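Local coordinates for PrimPol AEP domain (PP-N190) (Cyanophage S-2L, PDB 6ZP9), which probably synthesises DNA, and primers for it, as the archaeo-eukaryotic primase (AEP) domain of a primase-polymerase from a phage whose DNA carries 2-aminoadenine in place of adenine, at residues Leu20-Leu25 against Arg163-Pro168; Thr32-Ala37 against Thr50-Gly55; Thr83-Ile88 against Pro136-Leu141; Ala98-Ala103 against Lys121-Tyr126; Gln115-Gly120 against Thr172-Gln177. One frame throughout, in Å; residues are numbered along the deposited sequence. Where two conformers were deposited one is given.

Interaction 1 (Leu20-Leu25 against Arg163-Pro168); sequences LLHLSL and RLAGCP
A type II beta turn, Leu-164 to Cys-167, leaves the end of strand 161-163 and is held against helix 16-25 by one helix histidine, His-22. The turn follows the edge strand of one four-stranded sheet of the AEP domain, and the contact is buried. Its polar link is Ala-165 N to His-22 ND1, 3.1 Å long and nearly straight at 171°. ND1 is the acceptor, and the donor lies 17° out of the ring plane. The next ring atom serves a second backbone group: His-22 CE1 approaches Arg-163 O at 3.1 Å, edge-on and in plane, a contact between carbon and oxygen. Two backbone groups of the 163-168 segment thus meet the ring edge. A chi1 of -159°, which sets CG opposite the backbone N, lets the ring reach off the helix to the turn. Apolar groups close round it: Ala-165 CB lies 3.7 Å from ND1, and Leu-116 and Ile-178 of the second sheet also touch the His-22 side chain. Gly-166 has the positive phi expected at the third position of such a turn. Leu-164 CD1, 3.7 Å from His-22 ND1, also comes within 4.5 Å of Leu-23 CD1.

Interaction 2 (Thr32-Ala37 against Thr50-Gly55); sequences TTRYRA and TTPLTG
Tyr-35 lies beside Thr-51 and crosses Leu-53 at about a right angle, and its side chain can be followed outward from the backbone. CB sits 3.4 Å from Thr-51 O and 3.9 Å from Leu-53 CA. From there the ring, turned away from the backbone N by a chi1 of 180°, passes between two residues of the opposite segment: CD1 touches Leu-53 CD1 at 3.8 Å, while CD2 meets Thr-51 CG2, which approaches the ring edge in its plane. At the tip, OH is hydrogen-bonded to Ser-68 OG. The backbones alongside form a beta hairpin of strands 34-38 and 49-52, whose short segments run at 142° to each other. Tyr-35 and Thr-51 form a hydrogen-bonded pair: Tyr-35 N reaches Thr-51 O at 2.8 Å, almost collinear with the carbonyl bond (179°), and Thr-51 N returns a bond to Tyr-35 O. Beyond the last bridge, Leu-53 N still bonds to Thr-33 O. Arg-36 and Thr-50 project from the other face of the sheet, lying side by side. Arg-34, bent at chi2 and chi3, folds back over the neighbouring strand, so that its guanidinium lies with one face over Thr-51 C, which is 3.7 Å from the plane. Its NH2 forms a salt bridge with Asp-77 and donates to a water 3.0 Å away; that water in turn donates to Thr-50 O, 3.2 Å from it.

Interaction 3 (Thr83-Ile88 against Pro136-Leu141); sequences TSVNAI and PAWTEL
This is a buried helix-to-strand packing contact in which an indole packs against a bent edge strand: Trp-138, from helix 135-149, lies against strand 85-90 at the corner the chain turns at Asn-86. Val-85 covers one indole face. Its CB stands 3.5 Å from the centroid of the five-membered ring and only 17° off the ring normal, which defines a CH-pi contact. Both branches lie over this face, CG1 coming to 3.3 Å from Trp-138 NE1 and CG2 sitting toward the CG-CD2 side. Past the corner, Ala-87 O takes the indole N-H in a short bond, 2.7 Å from Trp-138 NE1 with an angle of 153° at the hydrogen. The oxygen lies near the ring plane, whereas the donor is tilted 33° from the carbonyl plane. The first side-chain torsion of Trp-138 is trans, which carries the indole out from the helix to the strand. Ile-88 CG2 touches Trp-138 CD1 and, one helical turn on, Leu-141 CB, 3.9 Å from each. Helix 188-194 completes the surroundings, as Met-191 touches both Ile-88 and Leu-141; Phe-129 of the adjacent strand 123-129 packs on the same pair, and Val-133 touches Trp-138.

Interaction 4 (Ala98-Ala103 against Lys121-Tyr126); sequences AWQVGA and KSIHHY
Helix 98-102 and strand 123-126 run almost parallel, 4° apart in direction with axes 8.6 Å from each other, and the closest CA pair is Gln-100 CA to Ile-123 CA at 6.3 Å. The helix packs on the four-stranded sheet of strands 85-90, 123-129, 114-117 and 177-179. Gln-100 carries the contact by bonding with its amide to the backbone of Lys-121 and Ile-123. NE2 donates to Lys-121 O at 3.0 Å, a bond lying in both the carbonyl and the amide plane, and also bonds to Gly-95 O. OE1 accepts from Ile-123 N at 3.0 Å, but that donor stands above the amide carbonyl plane, 38° out of it. Gripped from both ends, the amide should have little freedom to flip. Extension of the side chain beyond CG is what brings it to the strand. Nearer the helix, Ile-123 CG1 packs on Gln-100 CB and on Val-101 CG2. His-125 turns its ring edge to the helix, with ND1 engaged by Gln-115 NE2 and CE1 in plane 3.1 Å from Gln-100 O. A water ties the groups together, donating to Gln-100 OE1 at 2.8 Å and to Ile-123 O at 2.7 Å while lying 3.0 Å from His-125 NE2.

Interaction 5 (Gln115-Gly120 against Thr172-Gln177); sequences QLRTGG and TGEVAQ
Arg-117 N donates to Gln-177 O over 2.8 Å, the shortest polar bond between 115-120 and 172-177, and at 167° it is close to straight. Gln-177 N answers with a 2.9 Å bond to Arg-117 O, approaching in the carbonyl plane. The oxygens of this pair also receive CA-H groups: Leu-116 CA lies 3.5 Å from Gln-177 O, and Ala-176 CA comes to 3.1 Å from Arg-117 O. Together these mark an antiparallel hydrogen-bonded pair, by which strand 177-179 joins the edge of the sheet next to strand 114-117. Before that pair the incoming chain has no regular strand, yet it stays beside 117-119, and each side makes an ST turn: Thr-118 OG1 accepts from Gly-120 N, and Thr-172 OG1 from Glu-174 N. Glu-174 then lies against Gly-119, its carboxylate carbon CD 3.6 Å from Gly-119 CA. Fully extended, with chi1 at -175° and chi2 likewise trans, the glutamate side chain runs across the bare glycine backbone. In the conformer given for Arg-117, OE2 of Glu-174 ends 4.0 Å from Arg-117 CG. The charged atoms are not in contact, though the opposite charges may still attract; the arginine, in that conformer, makes a cation-pi contact with Phe-179. On the opposite face, Leu-116 CD2 touches Ala-176 CB, near His-22 and Ile-178.

Interactions 1 and 5 join directly, for the turn of the one bonds to the loop of the other: Gly-166 N to Ala-176 O at 2.8 Å and Cys-167 O to Ala-176 N at 3.0 Å. Interaction 2 meets interaction 1 through Leu-23 CD2 and Leu-53 CD2, 3.7 Å apart. Helix 16-25 touches both four-stranded sheets, Leu-23 on Ile-70 of one and His-22 on Leu-116 of the other. Within the second sheet, interactions 4 and 5 lie on neighbouring strands, 123-129 and 114-117, linked by Leu-116 N to His-124 O at 2.9 Å. Interaction 3 sits on the far edge strand, its centre about 25 Å from that of interaction 5; the side chain of Ile-88 is about 13 Å from the bound calcium ion.

Interaction 1 (Leu20-Leu25 against Arg163-Pro168)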
# COMPACT_ATOMS: atom_id res chain seq x y z
N LEU A 20 -11.47 1.65 -6.10
CA LEU A 20 -12.06 0.31 -6.05
C LEU A 20 -11.11 -0.73 -6.61
O LEU A 20 -11.06 -1.87 -6.12
CB LEU A 20 -13.40 0.29 -6.79
CG LEU A 20 -14.48 1.08 -6.04
CD1 LEU A 20 -15.75 1.13 -6.86
CD2 LEU A 20 -14.75 0.48 -4.65
N LEU A 21 -10.32 -0.37 -7.63
CA LEU A 21 -9.34 -1.30 -8.18
C LEU A 21 -8.26 -1.63 -7.15
O LEU A 21 -7.85 -2.79 -7.03
CB LEU A 21 -8.71 -0.72 -9.45
CG LEU A 21 -7.60 -1.58 -10.07
CD1 LEU A 21 -8.13 -2.91 -10.58
CD2 LEU A 21 -6.88 -0.82 -11.17
N HIS A 22 -7.78 -0.63 -6.42
CA HIS A 22 -6.82 -0.87 -5.34
C HIS A 22 -7.37 -1.88 -4.34
O HIS A 22 -6.69 -2.85 -3.98
CB HIS A 22 -6.48 0.45 -4.65
CG HIS A 22 -5.18 0.44 -3.91
ND1 HIS A 22 -4.56 1.60 -3.48
CD2 HIS A 22 -4.38 -0.58 -3.50
CE1 HIS A 22 -3.44 1.30 -2.85
NE2 HIS A 22 -3.30 -0.02 -2.85
N LEU A 23 -8.61 -1.66 -3.89
CA LEU A 23 -9.24 -2.59 -2.95
C LEU A 23 -9.43 -3.97 -3.56
O LEU A 23 -9.21 -4.99 -2.90
CB LEU A 23 -10.60 -2.03 -2.49
CG LEU A 23 -10.64 -1.19 -1.21
CD1 LEU A 23 -9.59 -0.12 -1.25
CD2 LEU A 23 -12.01 -0.56 -1.05
N SER A 24 -9.85 -4.01 -4.83
CA SER A 24 -10.09 -5.28 -5.51
C SER A 24 -8.82 -6.10 -5.64
O SER A 24 -8.79 -7.30 -5.34
CB SER A 24 -10.69 -4.99 -6.89
OG SER A 24 -11.25 -6.17 -7.43
N LEU A 25 -7.74 -5.47 -6.09
CA LEU A 25 -6.49 -6.21 -6.24
C LEU A 25 -5.98 -6.70 -4.89
O LEU A 25 -5.32 -7.74 -4.81
CB LEU A 25 -5.46 -5.33 -6.93
CG LEU A 25 -5.81 -4.94 -8.38
CD1 LEU A 25 -4.77 -3.95 -8.91
CD2 LEU A 25 -5.89 -6.16 -9.28
N ARG A 163 -0.26 4.60 0.40
CA ARG A 163 -0.94 5.57 -0.47
C ARG A 163 -2.05 4.90 -1.27
O ARG A 163 -1.86 3.82 -1.83
CB ARG A 163 0.04 6.15 -1.44
CG ARG A 163 0.90 7.24 -0.87
CD ARG A 163 0.17 8.52 -0.51
NE ARG A 163 1.11 9.45 0.05
CZ ARG A 163 1.59 10.48 -0.59
NH1 ARG A 163 2.48 11.22 -0.03
NH2 ARG A 163 1.17 10.76 -1.76
N LEU A 164 -3.22 5.54 -1.30
CA LEU A 164 -4.40 5.01 -1.97
C LEU A 164 -4.44 5.47 -3.44
O LEU A 164 -4.27 6.66 -3.73
CB LEU A 164 -5.65 5.48 -1.21
CG LEU A 164 -7.01 5.13 -1.79
CD1 LEU A 164 -7.22 3.61 -1.84
CD2 LEU A 164 -8.13 5.83 -1.00
N ALA A 165 -4.64 4.52 -4.36
CA ALA A 165 -4.75 4.84 -5.78
C ALA A 165 -5.96 5.73 -6.03
O ALA A 165 -6.96 5.65 -5.33
CB ALA A 165 -4.88 3.56 -6.62
N GLY A 166 -5.84 6.59 -7.03
CA GLY A 166 -6.95 7.44 -7.43
C GLY A 166 -7.10 8.72 -6.65
O GLY A 166 -8.06 9.47 -6.92
N CYS A 167 -6.21 9.01 -5.70
CA CYS A 167 -6.24 10.27 -4.97
C CYS A 167 -4.97 11.05 -5.24
O CYS A 167 -3.92 10.46 -5.50
CB CYS A 167 -6.38 10.06 -3.45
SG CYS A 167 -7.79 9.04 -3.00
N PRO A 168 -5.03 12.38 -5.17
CA PRO A 168 -3.86 13.19 -5.51
C PRO A 168 -2.78 13.17 -4.43
O PRO A 168 -3.06 13.14 -3.22
CB PRO A 168 -4.43 14.59 -5.69
CG PRO A 168 -5.69 14.60 -4.91
CD PRO A 168 -6.24 13.21 -4.98

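Interaction 2 (Thr32-Ala37 against Thr50-Gly55)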
# COMPACT_ATOMS: atom_id res chain seq x y z
N THR A 32 -15.07 -2.85 5.30
CA THR A 32 -14.17 -2.98 6.44
C THR A 32 -12.83 -2.30 6.20
O THR A 32 -11.90 -2.47 7.00
CB THR A 32 -13.95 -4.46 6.79
OG1 THR A 32 -13.43 -5.14 5.65
CG2 THR A 32 -15.26 -5.13 7.19
N THR A 33 -12.70 -1.53 5.12
CA THR A 33 -11.43 -0.90 4.79
C THR A 33 -11.26 0.40 5.58
O THR A 33 -12.20 1.20 5.69
CB THR A 33 -11.34 -0.63 3.28
OG1 THR A 33 -11.29 -1.89 2.59
CG2 THR A 33 -10.10 0.18 2.93
N ARG A 34 -10.07 0.59 6.14
CA ARG A 34 -9.77 1.75 6.96
C ARG A 34 -9.02 2.80 6.15
O ARG A 34 -8.02 2.49 5.49
CB ARG A 34 -8.95 1.34 8.19
CG ARG A 34 -9.66 0.35 9.09
CD ARG A 34 -10.94 0.95 9.65
NE ARG A 34 -10.65 2.09 10.52
CZ ARG A 34 -11.59 2.80 11.13
NH1 ARG A 34 -12.86 2.49 10.97
NH2 ARG A 34 -11.25 3.81 11.91
N TYR A 35 -9.51 4.03 6.21
CA TYR A 35 -8.93 5.18 5.53
C TYR A 35 -8.14 6.01 6.53
O TYR A 35 -8.56 6.18 7.69
CB TYR A 35 -10.04 6.02 4.91
CG TYR A 35 -9.62 7.26 4.16
CD1 TYR A 35 -8.82 7.19 3.03
CD2 TYR A 35 -10.09 8.52 4.56
CE1 TYR A 35 -8.45 8.33 2.33
CE2 TYR A 35 -9.73 9.68 3.86
CZ TYR A 35 -8.92 9.57 2.75
OH TYR A 35 -8.56 10.70 2.03
N ARG A 36 -6.98 6.51 6.10
CA ARG A 36 -6.21 7.45 6.91
C ARG A 36 -5.89 8.65 6.03
O ARG A 36 -5.30 8.50 4.96
CB ARG A 36 -4.92 6.83 7.47
CG ARG A 36 -4.29 7.68 8.57
CD ARG A 36 -3.20 6.96 9.37
NE ARG A 36 -2.18 7.88 9.86
CZ ARG A 36 -2.05 8.28 11.13
NH1 ARG A 36 -1.09 9.14 11.45
NH2 ARG A 36 -2.87 7.83 12.07
N ALA A 37 -6.31 9.83 6.46
CA ALA A 37 -5.97 11.07 5.78
C ALA A 37 -4.87 11.75 6.58
O ALA A 37 -5.03 12.00 7.78
CB ALA A 37 -7.21 11.97 5.65
N THR A 50 -8.77 9.08 10.94
CA THR A 50 -8.83 7.62 10.91
C THR A 50 -10.30 7.25 10.90
O THR A 50 -11.03 7.49 11.87
CB THR A 50 -8.11 7.01 12.10
OG1 THR A 50 -8.59 7.62 13.29
CG2 THR A 50 -6.62 7.25 12.00
N THR A 51 -10.76 6.64 9.81
CA THR A 51 -12.19 6.58 9.56
C THR A 51 -12.46 5.48 8.54
O THR A 51 -11.55 5.05 7.83
CB THR A 51 -12.70 7.94 9.07
OG1 THR A 51 -14.13 7.97 9.11
CG2 THR A 51 -12.21 8.21 7.66
N PRO A 52 -13.70 4.97 8.47
CA PRO A 52 -14.05 4.06 7.37
C PRO A 52 -13.87 4.74 6.02
O PRO A 52 -14.06 5.95 5.86
CB PRO A 52 -15.52 3.73 7.64
CG PRO A 52 -15.67 3.91 9.14
CD PRO A 52 -14.77 5.05 9.49
N LEU A 53 -13.49 3.94 5.02
CA LEU A 53 -13.34 4.45 3.66
C LEU A 53 -14.71 4.62 3.03
O LEU A 53 -15.43 3.64 2.82
CB LEU A 53 -12.47 3.51 2.83
CG LEU A 53 -12.31 3.89 1.36
CD1 LEU A 53 -11.44 5.12 1.23
CD2 LEU A 53 -11.72 2.73 0.55
N THR A 54 -15.10 5.87 2.75
CA THR A 54 -16.32 6.18 2.01
C THR A 54 -16.01 7.29 1.02
O THR A 54 -15.07 8.06 1.19
CB THR A 54 -17.48 6.62 2.93
OG1 THR A 54 -17.27 7.95 3.40
CG2 THR A 54 -17.62 5.67 4.13
N GLY A 55 -16.83 7.35 -0.04
CA GLY A 55 -16.61 8.37 -1.05
C GLY A 55 -16.76 9.77 -0.50
O GLY A 55 -15.99 10.67 -0.84
O HOH W 1 -12.53 5.66 13.96

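Interaction 3 (Thr83-Ile88 against Pro136-Leu141)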
# COMPACT_ATOMS: atom_id res chain seq x y z
N THR A 83 -5.95 -8.82 12.01
CA THR A 83 -6.04 -10.27 12.14
C THR A 83 -5.49 -11.01 10.93
O THR A 83 -5.23 -12.21 11.04
CB THR A 83 -7.49 -10.71 12.39
OG1 THR A 83 -8.36 -10.16 11.38
CG2 THR A 83 -7.98 -10.25 13.77
N SER A 84 -5.31 -10.34 9.80
CA SER A 84 -4.73 -10.95 8.62
C SER A 84 -4.37 -9.85 7.64
O SER A 84 -4.89 -8.73 7.73
CB SER A 84 -5.68 -11.95 7.97
OG SER A 84 -6.89 -11.30 7.64
N VAL A 85 -3.45 -10.17 6.74
CA VAL A 85 -3.00 -9.26 5.69
C VAL A 85 -2.97 -10.05 4.38
O VAL A 85 -2.55 -11.22 4.37
CB VAL A 85 -1.61 -8.65 6.00
CG1 VAL A 85 -1.32 -7.48 5.08
CG2 VAL A 85 -1.52 -8.18 7.46
N ASN A 86 -3.44 -9.43 3.29
CA ASN A 86 -3.61 -10.14 2.03
C ASN A 86 -2.43 -10.00 1.07
O ASN A 86 -2.44 -10.63 0.01
CB ASN A 86 -4.86 -9.64 1.31
CG ASN A 86 -6.11 -10.03 2.02
OD1 ASN A 86 -6.09 -10.91 2.88
ND2 ASN A 86 -7.23 -9.39 1.67
N ALA A 87 -1.42 -9.20 1.40
CA ALA A 87 -0.30 -8.94 0.50
C ALA A 87 0.92 -8.57 1.33
O ALA A 87 0.79 -8.06 2.44
CB ALA A 87 -0.64 -7.79 -0.46
N ILE A 88 2.11 -8.82 0.78
CA ILE A 88 3.31 -8.12 1.24
C ILE A 88 3.59 -7.02 0.23
O ILE A 88 3.11 -7.04 -0.91
CB ILE A 88 4.53 -9.05 1.42
CG1 ILE A 88 4.81 -9.84 0.14
CG2 ILE A 88 4.34 -9.94 2.66
CD1 ILE A 88 6.05 -10.72 0.22
N PRO A 136 1.59 -13.35 12.37
CA PRO A 136 2.98 -13.82 12.57
C PRO A 136 3.67 -14.24 11.27
O PRO A 136 4.81 -13.81 11.02
CB PRO A 136 2.79 -14.99 13.55
CG PRO A 136 1.60 -14.62 14.32
CD PRO A 136 0.67 -14.00 13.32
N ALA A 137 3.00 -15.05 10.44
CA ALA A 137 3.56 -15.43 9.14
C ALA A 137 3.79 -14.21 8.26
O ALA A 137 4.85 -14.06 7.65
CB ALA A 137 2.64 -16.43 8.44
N TRP A 138 2.79 -13.33 8.18
CA TRP A 138 2.94 -12.12 7.38
C TRP A 138 4.14 -11.30 7.84
O TRP A 138 4.92 -10.81 7.01
CB TRP A 138 1.66 -11.27 7.43
CG TRP A 138 1.79 -10.02 6.64
CD1 TRP A 138 1.50 -9.85 5.31
CD2 TRP A 138 2.28 -8.75 7.10
NE1 TRP A 138 1.78 -8.57 4.92
CE2 TRP A 138 2.25 -7.86 6.01
CE3 TRP A 138 2.74 -8.27 8.34
CZ2 TRP A 138 2.67 -6.53 6.10
CZ3 TRP A 138 3.15 -6.94 8.44
CH2 TRP A 138 3.11 -6.09 7.32
N THR A 139 4.29 -11.13 9.16
CA THR A 139 5.36 -10.28 9.68
C THR A 139 6.72 -10.79 9.23
O THR A 139 7.59 -10.00 8.85
CB THR A 139 5.29 -10.21 11.21
OG1 THR A 139 4.05 -9.61 11.62
CG2 THR A 139 6.44 -9.39 11.77
N GLU A 140 6.90 -12.11 9.23
CA GLU A 140 8.16 -12.70 8.81
C GLU A 140 8.39 -12.52 7.31
O GLU A 140 9.49 -12.16 6.89
CB GLU A 140 8.21 -14.18 9.18
CG GLU A 140 9.47 -14.90 8.70
CD GLU A 140 10.73 -14.50 9.46
OE1 GLU A 140 10.62 -13.72 10.44
OE2 GLU A 140 11.83 -14.97 9.09
N LEU A 141 7.36 -12.75 6.50
CA LEU A 141 7.48 -12.54 5.06
C LEU A 141 7.82 -11.10 4.73
O LEU A 141 8.66 -10.83 3.87
CB LEU A 141 6.18 -12.93 4.36
CG LEU A 141 5.85 -14.42 4.25
CD1 LEU A 141 4.40 -14.63 3.80
CD2 LEU A 141 6.81 -15.13 3.31

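Interaction 4 (Ala98-Ala103 against Lys121-Tyr126)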
# COMPACT_ATOMS: atom_id res chain seq x y z
N ALA A 98 12.27 5.22 -12.94
CA ALA A 98 12.26 4.16 -13.94
C ALA A 98 13.02 2.94 -13.45
O ALA A 98 12.60 1.80 -13.69
CB ALA A 98 12.85 4.67 -15.25
N TRP A 99 14.16 3.15 -12.78
CA TRP A 99 14.88 2.02 -12.20
C TRP A 99 14.02 1.30 -11.17
O TRP A 99 14.00 0.06 -11.12
CB TRP A 99 16.20 2.50 -11.58
CG TRP A 99 16.84 1.47 -10.72
CD1 TRP A 99 17.64 0.44 -11.13
CD2 TRP A 99 16.71 1.35 -9.30
NE1 TRP A 99 18.02 -0.31 -10.05
CE2 TRP A 99 17.47 0.22 -8.91
CE3 TRP A 99 16.03 2.07 -8.32
CZ2 TRP A 99 17.56 -0.19 -7.59
CZ3 TRP A 99 16.13 1.66 -7.01
CH2 TRP A 99 16.89 0.54 -6.65
N GLN A 100 13.28 2.06 -10.36
CA GLN A 100 12.47 1.47 -9.29
C GLN A 100 11.43 0.50 -9.84
O GLN A 100 11.12 -0.51 -9.21
CB GLN A 100 11.77 2.56 -8.49
CG GLN A 100 12.70 3.38 -7.62
CD GLN A 100 11.93 4.25 -6.68
OE1 GLN A 100 10.93 3.84 -6.08
NE2 GLN A 100 12.38 5.49 -6.54
N VAL A 101 10.89 0.79 -11.03
CA VAL A 101 9.81 -0.02 -11.57
C VAL A 101 10.27 -1.46 -11.78
O VAL A 101 9.55 -2.41 -11.49
CB VAL A 101 9.26 0.60 -12.86
CG1 VAL A 101 8.29 -0.36 -13.53
CG2 VAL A 101 8.60 1.94 -12.57
N GLY A 102 11.50 -1.63 -12.28
CA GLY A 102 11.95 -2.97 -12.62
C GLY A 102 12.95 -3.60 -11.67
O GLY A 102 13.32 -4.77 -11.85
N ALA A 103 13.39 -2.87 -10.64
CA ALA A 103 14.51 -3.32 -9.82
C ALA A 103 14.22 -4.56 -8.98
O ALA A 103 15.16 -5.15 -8.43
CB ALA A 103 14.98 -2.18 -8.90
N LYS A 121 8.22 10.15 -4.59
CA LYS A 121 9.56 9.69 -4.93
C LYS A 121 9.68 8.18 -5.05
O LYS A 121 10.76 7.70 -5.40
CB LYS A 121 10.57 10.19 -3.89
CG LYS A 121 10.32 9.64 -2.49
CD LYS A 121 11.39 10.11 -1.51
CE LYS A 121 11.03 9.72 -0.09
NZ LYS A 121 11.68 8.45 0.33
N SER A 122 8.62 7.41 -4.78
CA SER A 122 8.74 5.96 -4.70
C SER A 122 7.62 5.27 -5.47
O SER A 122 6.48 5.74 -5.50
CB SER A 122 8.64 5.48 -3.23
OG SER A 122 9.72 5.99 -2.47
N ILE A 123 7.98 4.18 -6.12
CA ILE A 123 7.04 3.19 -6.63
C ILE A 123 6.68 2.25 -5.49
O ILE A 123 7.54 1.90 -4.66
CB ILE A 123 7.66 2.42 -7.81
CG1 ILE A 123 8.06 3.37 -8.95
CG2 ILE A 123 6.74 1.27 -8.28
CD1 ILE A 123 6.90 4.14 -9.60
N HIS A 124 5.42 1.84 -5.42
CA HIS A 124 4.98 0.84 -4.45
C HIS A 124 4.77 -0.50 -5.16
O HIS A 124 4.16 -0.55 -6.23
CB HIS A 124 3.69 1.29 -3.77
CG HIS A 124 3.88 2.44 -2.83
ND1 HIS A 124 2.86 2.95 -2.04
CD2 HIS A 124 4.97 3.19 -2.55
CE1 HIS A 124 3.33 3.95 -1.31
NE2 HIS A 124 4.60 4.11 -1.60
N HIS A 125 5.31 -1.56 -4.57
CA HIS A 125 5.23 -2.91 -5.12
C HIS A 125 4.40 -3.79 -4.21
O HIS A 125 4.60 -3.78 -2.99
CB HIS A 125 6.63 -3.52 -5.28
CG HIS A 125 7.63 -2.58 -5.86
ND1 HIS A 125 7.91 -2.53 -7.21
CD2 HIS A 125 8.42 -1.64 -5.27
CE1 HIS A 125 8.82 -1.60 -7.43
NE2 HIS A 125 9.15 -1.05 -6.27
N TYR A 126 3.47 -4.54 -4.78
CA TYR A 126 2.60 -5.44 -4.03
C TYR A 126 2.67 -6.87 -4.55
O TYR A 126 2.64 -7.10 -5.77
CB TYR A 126 1.16 -4.99 -4.10
CG TYR A 126 0.80 -3.73 -3.35
CD1 TYR A 126 1.01 -2.48 -3.92
CD2 TYR A 126 0.18 -3.80 -2.11
CE1 TYR A 126 0.63 -1.33 -3.26
CE2 TYR A 126 -0.19 -2.66 -1.44
CZ TYR A 126 0.03 -1.43 -2.02
OH TYR A 126 -0.36 -0.29 -1.36
O HOH W 2 10.14 1.43 -4.91

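Interaction 5 (Gln115-Gly120 against Thr172-Gln177)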
# COMPACT_ATOMS: atom_id res chain seq x y z
N GLN A 115 1.74 -2.77 -9.25
CA GLN A 115 2.58 -1.67 -8.78
C GLN A 115 1.73 -0.41 -8.73
O GLN A 115 0.63 -0.35 -9.29
CB GLN A 115 3.81 -1.49 -9.69
CG GLN A 115 4.69 -2.74 -9.72
CD GLN A 115 5.89 -2.60 -10.62
OE1 GLN A 115 5.75 -2.56 -11.85
NE2 GLN A 115 7.08 -2.56 -10.02
N LEU A 116 2.24 0.59 -8.03
CA LEU A 116 1.50 1.82 -7.83
C LEU A 116 2.43 3.01 -7.97
O LEU A 116 3.48 3.06 -7.32
CB LEU A 116 0.81 1.84 -6.46
CG LEU A 116 -0.17 3.00 -6.28
CD1 LEU A 116 -1.45 2.51 -5.64
CD2 LEU A 116 0.47 4.08 -5.42
N ARG A 117 2.03 3.95 -8.81
CA ARG A 117 2.74 5.21 -8.94
C ARG A 117 2.09 6.20 -7.99
O ARG A 117 0.89 6.46 -8.10
CB ARG A 117 2.66 5.71 -10.42
CG ARG A 117 3.71 6.71 -10.86
CD ARG A 117 4.41 6.26 -12.15
NE ARG A 117 3.47 5.66 -13.10
CZ ARG A 117 3.78 4.72 -13.99
NH1 ARG A 117 2.84 4.25 -14.80
NH2 ARG A 117 5.03 4.27 -14.09
N THR A 118 2.83 6.75 -7.06
CA THR A 118 2.23 7.59 -6.02
C THR A 118 2.12 9.05 -6.40
O THR A 118 1.29 9.76 -5.82
CB THR A 118 3.05 7.52 -4.73
OG1 THR A 118 4.34 8.11 -4.97
CG2 THR A 118 3.21 6.08 -4.25
N GLY A 119 2.95 9.52 -7.34
CA GLY A 119 3.15 10.94 -7.51
C GLY A 119 4.35 11.49 -6.77
O GLY A 119 4.80 12.60 -7.08
N GLY A 120 4.89 10.75 -5.81
CA GLY A 120 6.07 11.14 -5.08
C GLY A 120 7.31 10.41 -5.55
O GLY A 120 7.43 10.02 -6.72
N THR A 172 2.09 17.87 -5.64
CA THR A 172 2.12 18.07 -7.08
C THR A 172 0.75 18.00 -7.75
O THR A 172 0.60 18.50 -8.87
CB THR A 172 3.03 17.01 -7.73
OG1 THR A 172 2.37 15.74 -7.71
CG2 THR A 172 4.33 16.90 -6.98
N GLY A 173 -0.24 17.40 -7.11
CA GLY A 173 -1.51 17.16 -7.75
C GLY A 173 -1.58 15.91 -8.60
O GLY A 173 -2.68 15.58 -9.07
N GLU A 174 -0.46 15.22 -8.82
CA GLU A 174 -0.49 13.97 -9.58
C GLU A 174 -1.36 12.94 -8.86
O GLU A 174 -1.24 12.76 -7.65
CB GLU A 174 0.93 13.43 -9.77
CG GLU A 174 0.98 12.19 -10.66
CD GLU A 174 2.40 11.69 -10.96
OE1 GLU A 174 3.36 12.49 -10.91
OE2 GLU A 174 2.54 10.47 -11.26
N VAL A 175 -2.24 12.27 -9.61
CA VAL A 175 -3.15 11.29 -9.03
C VAL A 175 -2.48 9.92 -9.03
O VAL A 175 -1.97 9.48 -10.07
CB VAL A 175 -4.49 11.26 -9.79
CG1 VAL A 175 -5.42 10.24 -9.19
CG2 VAL A 175 -5.15 12.63 -9.78
N ALA A 176 -2.46 9.25 -7.88
CA ALA A 176 -1.83 7.94 -7.79
C ALA A 176 -2.51 6.95 -8.72
O ALA A 176 -3.74 6.95 -8.86
CB ALA A 176 -1.85 7.43 -6.36
N GLN A 177 -1.72 6.10 -9.36
CA GLN A 177 -2.22 5.22 -10.41
C GLN A 177 -1.67 3.81 -10.24
O GLN A 177 -0.46 3.63 -10.07
CB GLN A 177 -1.84 5.76 -11.79
CG GLN A 177 -2.16 4.83 -12.94
CD GLN A 177 -3.57 5.02 -13.46
OE1 GLN A 177 -4.31 5.88 -12.99
NE2 GLN A 177 -3.96 4.20 -14.44